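Local atomic coordinates of GDSL-like Lipase/Acylhydrolase family protein (Neisseria meningitidis, PDB entry 4K7J), a protein that probably removes O-linked acetyl groups from peptidoglycan, as an esterase of the SGNH (GDSL-like) hydrolase family. Residues K146-L151 against N201-A206; T163-T168 against T181-P186. All blocks are in the same frame, centred on the assembly; numbering follows the deposited sequence. Where two conformers were deposited one is given.

Contact 1. Residues K146-L151 against N201-A206; sequences KQRVSL and NIENPA
Arg148 with Glu203, and Ser150 with Asn201, exchange backbone hydrogen bonds in both directions, the ladder of two antiparallel strands whose short axes approach to 4.7 Å. Arg148 N reaches Glu203 O at 2.8 Å, and Glu203 N returns to Arg148 O at 2.9 Å. At the second hydrogen-bonded pair Ser150 N meets Asn201 O at 2.9 Å, while Asn201 N gives the shorter bond, 2.7 Å to Ser150 O. Between these two pairs Val149 and Ile202 form a non-hydrogen-bonded pair. Their side chains leave the sheet on one face and both meet Leu187 of strand 187-191.

That outside partner belongs to a second antiparallel sheet, so the apolar face of the pair looks into the middle of a beta sandwich, consistent with the galactose-binding-like clan of the N-terminal family. The aliphatic part of Gln147 crosses Ile202 at about a right angle, its CG 3.7 Å from Ile202 CG2. A bend at chi2 (-91°) brings OE1 over the Glu203-Asn204 peptide without a hydrogen bond to it; a water donates to both Gln147 OE1 and Ile202 O.

Charged and polar groups gather on the other face. The extended Arg148 chain carries its guanidinium obliquely across Pro205, whose CA sits 3.7 Å above the middle of the flat group. Glu203 OE1 lies near the plane of that group, at its edge, but too far for a salt bridge; the carboxylate pairs through OE2 with Arg55 instead. OE2 is also approached from above the carboxylate plane by Asn201 ND2 at 3.1 Å, along an almost straight N-H (177°), while Ser150 OG turns to Asp180.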
loop_
_atom_site.group_PDB
_atom_site.type_symbol
_atom_site.label_atom_id
_atom_site.label_comp_id
_atom_site.label_asym_id
_atom_site.label_seq_id
_atom_site.Cartn_x
_atom_site.Cartn_y
_atom_site.Cartn_z
ATOM N N LYS A 146 14.483 -16.654 11.183
ATOM C CA LYS A 146 13.354 -17.230 10.468
ATOM C C LYS A 146 12.113 -16.340 10.542
ATOM O O LYS A 146 11.593 -16.078 11.627
ATOM C CB LYS A 146 13.041 -18.627 11.013
ATOM C CG LYS A 146 14.226 -19.580 10.972
ATOM C CD LYS A 146 13.890 -20.922 11.605
ATOM C CE LYS A 146 15.101 -21.843 11.603
ATOM N NZ LYS A 146 16.242 -21.245 12.356
ATOM N N GLN A 147 11.650 -15.875 9.382
ATOM C CA GLN A 147 10.453 -15.049 9.319
ATOM C C GLN A 147 9.215 -15.903 9.059
ATOM O O GLN A 147 9.305 -17.039 8.587
ATOM C CB GLN A 147 10.576 -14.015 8.196
ATOM C CG GLN A 147 11.916 -13.301 8.102
ATOM C CD GLN A 147 11.977 -12.017 8.914
ATOM O OE1 GLN A 147 10.986 -11.292 9.053
ATOM N NE2 GLN A 147 13.153 -11.728 9.454
ATOM N N ARG A 148 8.059 -15.346 9.380
ATOM C CA ARG A 148 6.799 -15.897 8.929
ATOM C C ARG A 148 6.667 -15.455 7.485
ATOM O O ARG A 148 6.921 -14.295 7.158
ATOM C CB ARG A 148 5.645 -15.339 9.752
ATOM C CG ARG A 148 5.768 -15.625 11.238
ATOM C CD ARG A 148 4.760 -14.831 12.046
ATOM N NE ARG A 148 4.826 -15.189 13.457
ATOM C CZ ARG A 148 4.360 -14.429 14.440
ATOM N NH1 ARG A 148 3.798 -13.259 14.160
ATOM N NH2 ARG A 148 4.465 -14.838 15.703
ATOM N N VAL A 149 6.312 -16.391 6.616
ATOM C CA VAL A 149 6.186 -16.098 5.199
ATOM C C VAL A 149 4.839 -16.576 4.696
ATOM O O VAL A 149 4.448 -17.723 4.925
ATOM C CB VAL A 149 7.313 -16.757 4.380
ATOM C CG1 VAL A 149 7.134 -16.472 2.880
ATOM C CG2 VAL A 149 8.654 -16.254 4.861
ATOM N N SER A 150 4.127 -15.678 4.025
ATOM C CA SER A 150 2.897 -16.019 3.341
ATOM C C SER A 150 3.010 -15.525 1.893
ATOM O O SER A 150 3.677 -14.516 1.631
ATOM C CB SER A 150 1.704 -15.363 4.042
ATOM O OG SER A 150 1.449 -15.956 5.304
ATOM N N LEU A 151 2.387 -16.229 0.950
ATOM C CA LEU A 151 2.426 -15.785 -0.444
ATOM C C LEU A 151 1.065 -15.908 -1.085
ATOM O O LEU A 151 0.445 -16.971 -1.014
ATOM C CB LEU A 151 3.374 -16.644 -1.289
ATOM C CG LEU A 151 4.733 -17.178 -0.858
ATOM C CD1 LEU A 151 4.600 -18.277 0.191
ATOM C CD2 LEU A 151 5.420 -17.709 -2.098
ATOM N N ASN A 201 4.285 -11.943 1.915
ATOM C CA ASN A 201 4.374 -11.319 3.230
ATOM C C ASN A 201 5.507 -11.910 4.017
ATOM O O ASN A 201 5.598 -13.126 4.153
ATOM C CB ASN A 201 3.097 -11.523 4.030
ATOM C CG ASN A 201 3.084 -10.706 5.309
ATOM O OD1 ASN A 201 3.681 -9.633 5.369
ATOM N ND2 ASN A 201 2.420 -11.217 6.344
ATOM N N ILE A 202 6.367 -11.051 4.545
ATOM C CA ILE A 202 7.523 -11.501 5.306
ATOM C C ILE A 202 7.555 -10.754 6.644
ATOM O O ILE A 202 7.834 -9.555 6.680
ATOM C CB ILE A 202 8.810 -11.272 4.494
ATOM C CG1 ILE A 202 8.685 -11.959 3.123
ATOM C CG2 ILE A 202 10.043 -11.754 5.253
ATOM C CD1 ILE A 202 9.820 -11.660 2.171
ATOM N N GLU A 203 7.250 -11.472 7.727
ATOM C CA GLU A 203 7.038 -10.884 9.051
ATOM C C GLU A 203 7.994 -11.466 10.094
ATOM O O GLU A 203 8.277 -12.665 10.100
ATOM C CB GLU A 203 5.596 -11.125 9.531
ATOM C CG GLU A 203 4.549 -10.244 8.898
ATOM C CD GLU A 203 3.153 -10.512 9.430
ATOM O OE1 GLU A 203 2.968 -11.484 10.201
ATOM O OE2 GLU A 203 2.232 -9.746 9.072
ATOM N N ASN A 204 8.473 -10.608 10.984
ATOM C CA ASN A 204 9.328 -11.027 12.086
ATOM C C ASN A 204 8.449 -11.535 13.236
ATOM O O ASN A 204 7.525 -10.847 13.672
ATOM C CB ASN A 204 10.249 -9.854 12.481
ATOM C CG ASN A 204 10.632 -9.842 13.957
ATOM O OD1 ASN A 204 10.842 -10.883 14.594
ATOM N ND2 ASN A 204 10.753 -8.635 14.503
ATOM N N PRO A 205 8.724 -12.760 13.714
ATOM C CA PRO A 205 7.955 -13.450 14.763
ATOM C C PRO A 205 7.879 -12.697 16.099
ATOM O O PRO A 205 6.944 -12.927 16.868
ATOM C CB PRO A 205 8.724 -14.763 14.951
ATOM C CG PRO A 205 10.108 -14.472 14.440
ATOM C CD PRO A 205 9.891 -13.551 13.282
ATOM N N ALA A 206 8.837 -11.812 16.369
ATOM C CA ALA A 206 8.795 -10.992 17.587
ATOM C C ALA A 206 7.731 -9.881 17.560
ATOM O O ALA A 206 7.486 -9.228 18.575
ATOM C CB ALA A 206 10.175 -10.401 17.895
HETATM O O HOH W 1 10.846 -9.035 7.415
#

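Contact 2. Residues T163-T168 against T181-P186; sequences TVNGNT and TGAALP
Thr181 meets Val164 tip to tip, methyl against methyl, with the two CG2 atoms 4.0 Å apart. Val164 opens a type I' beta turn that runs to Asn167 and closes a tight beta hairpin between strands 161-164 and 167-170, with Val164 N bonded to Asn167 O at 2.9 Å. The hairpin ends one sheet of the beta sandwich, and residues 181-186 run along the end of edge strand 177-183 of the other sheet and out of it, so the two segments face each other across the layers without any backbone ladder between them. Thr181 has OG1 anti to the backbone N (chi1 -169°), which puts CG2 between the backbone N and the carbonyl carbon, and it is this methyl that meets the valine; Val169 of the second hairpin strand packs against the same threonine.

Gly182 passes Asn167 at the margin, and the chain then brings Ala183 inward. The methyl of Ala183 rests on two neighbours at once: Val164 CG1 at 3.9 Å and the amide nitrogen of Asn165, ND2, at 3.7 Å. Beyond it the contact turns polar. Ala184 O accepts from Asn165 ND2 at 3.3 Å, a bent bond (136°) in which the donor stands well above the carbonyl plane. Ala184 N is tied to the same amide through a water, which accepts from the backbone N and from ND2.

After Leu185 comes a cis peptide, and Pro186 then brings its carbonyl to the asparagine. Asn165 OD1 accepts from Thr188 N on the adjoining strand, which helps fix the flip of the amide and leaves ND2 directed at the segment. A second, weak hydrogen bond from Asn165 ND2 ends on Pro186 O at 3.5 Å.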
loop_
_atom_site.group_PDB
_atom_site.type_symbol
_atom_site.label_atom_id
_atom_site.label_comp_id
_atom_site.label_asym_id
_atom_site.label_seq_id
_atom_site.Cartn_x
_atom_site.Cartn_y
_atom_site.Cartn_z
ATOM N N THR A 163 9.040 -24.663 -3.670
ATOM C CA THR A 163 9.866 -24.740 -2.480
ATOM C C THR A 163 10.245 -23.354 -2.014
ATOM O O THR A 163 10.503 -22.472 -2.821
ATOM C CB THR A 163 11.155 -25.564 -2.695
ATOM O OG1 THR A 163 12.023 -24.865 -3.593
ATOM C CG2 THR A 163 10.845 -26.967 -3.250
ATOM N N VAL A 164 10.288 -23.182 -0.699
ATOM C CA VAL A 164 10.718 -21.939 -0.077
ATOM C C VAL A 164 11.901 -22.280 0.823
ATOM O O VAL A 164 11.743 -23.035 1.785
ATOM C CB VAL A 164 9.588 -21.354 0.776
ATOM C CG1 VAL A 164 10.049 -20.099 1.469
ATOM C CG2 VAL A 164 8.351 -21.076 -0.078
ATOM N N ASN A 165 13.080 -21.735 0.506
ATOM C CA ASN A 165 14.346 -22.174 1.117
ATOM C C ASN A 165 14.471 -23.696 1.234
ATOM O O ASN A 165 14.863 -24.214 2.272
ATOM C CB ASN A 165 14.571 -21.526 2.488
ATOM C CG ASN A 165 14.932 -20.052 2.386
ATOM O OD1 ASN A 165 14.865 -19.464 1.314
ATOM N ND2 ASN A 165 15.293 -19.446 3.511
ATOM N N GLY A 166 14.128 -24.410 0.172
ATOM C CA GLY A 166 14.261 -25.855 0.166
ATOM C C GLY A 166 13.081 -26.636 0.727
ATOM O O GLY A 166 12.965 -27.836 0.492
ATOM N N ASN A 167 12.196 -25.969 1.461
ATOM C CA ASN A 167 11.035 -26.649 2.030
ATOM C C ASN A 167 9.854 -26.708 1.062
ATOM O O ASN A 167 9.508 -25.716 0.432
ATOM C CB ASN A 167 10.627 -26.011 3.364
ATOM C CG ASN A 167 11.638 -26.286 4.481
ATOM O OD1 ASN A 167 12.206 -27.375 4.570
ATOM N ND2 ASN A 167 11.875 -25.293 5.321
ATOM N N THR A 168 9.240 -27.880 0.953
ATOM C CA THR A 168 8.134 -28.093 0.037
ATOM C C THR A 168 6.817 -27.496 0.531
ATOM O O THR A 168 6.329 -27.804 1.620
ATOM C CB THR A 168 7.961 -29.590 -0.270
ATOM O OG1 THR A 168 9.158 -30.078 -0.879
ATOM C CG2 THR A 168 6.784 -29.837 -1.209
ATOM N N THR A 181 4.051 -20.457 5.284
ATOM C CA THR A 181 5.211 -21.255 5.646
ATOM C C THR A 181 6.158 -20.403 6.472
ATOM O O THR A 181 5.804 -19.296 6.879
ATOM C CB THR A 181 5.927 -21.860 4.397
ATOM O OG1 THR A 181 6.901 -22.826 4.815
ATOM C CG2 THR A 181 6.598 -20.775 3.559
ATOM N N GLY A 182 7.345 -20.928 6.746
ATOM C CA GLY A 182 8.346 -20.191 7.492
ATOM C C GLY A 182 9.718 -20.337 6.871
ATOM O O GLY A 182 10.084 -21.417 6.401
ATOM N N ALA A 183 10.483 -19.254 6.878
ATOM C CA ALA A 183 11.841 -19.272 6.350
ATOM C C ALA A 183 12.566 -18.009 6.776
ATOM O O ALA A 183 11.954 -17.088 7.311
ATOM C CB ALA A 183 11.816 -19.374 4.828
ATOM N N ALA A 184 13.865 -17.958 6.519
ATOM C CA ALA A 184 14.642 -16.771 6.825
ATOM C C ALA A 184 14.928 -15.986 5.549
ATOM O O ALA A 184 14.578 -16.416 4.449
ATOM C CB ALA A 184 15.943 -17.152 7.527
ATOM N N LEU A 185 15.545 -14.821 5.708
ATOM C CA LEU A 185 16.050 -14.061 4.574
ATOM C C LEU A 185 17.569 -14.243 4.519
ATOM O O LEU A 185 18.212 -14.301 5.561
ATOM C CB LEU A 185 15.665 -12.584 4.709
ATOM C CG LEU A 185 14.186 -12.276 4.419
ATOM C CD1 LEU A 185 13.741 -10.989 5.072
ATOM C CD2 LEU A 185 13.959 -12.186 2.922
ATOM N N PRO A 186 18.153 -14.354 3.309
ATOM C CA PRO A 186 17.535 -14.315 1.976
ATOM C C PRO A 186 16.575 -15.468 1.730
ATOM O O PRO A 186 16.773 -16.570 2.232
ATOM C CB PRO A 186 18.733 -14.432 1.024
ATOM C CG PRO A 186 19.907 -13.995 1.829
ATOM C CD PRO A 186 19.620 -14.463 3.223
HETATM O O HOH W 2 15.028 -20.895 6.081
#

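Contact 2 is nested along the chain inside the loop that contact 1 closes, in the order 146-151, 163-168, 181-186, 201-206, and the two centres lie about 10 Å apart. Strand 147-155 is common ground: it runs between strand 195-203 and strand 177-183 in one five-stranded antiparallel sheet, and Val149 O takes a probable hydrogen bond from Thr181 N at 2.8 Å. Packing of Ile202 on Leu185 joins them again. Contact 1 thus works within a sheet, while contact 2 bridges to the other sheet through its hairpin. Strand 208-215, next after 195-203, belongs to the mixed sheet, probably that of the SGNH hydrolase fold, so the chain passes from this sandwich straight into it.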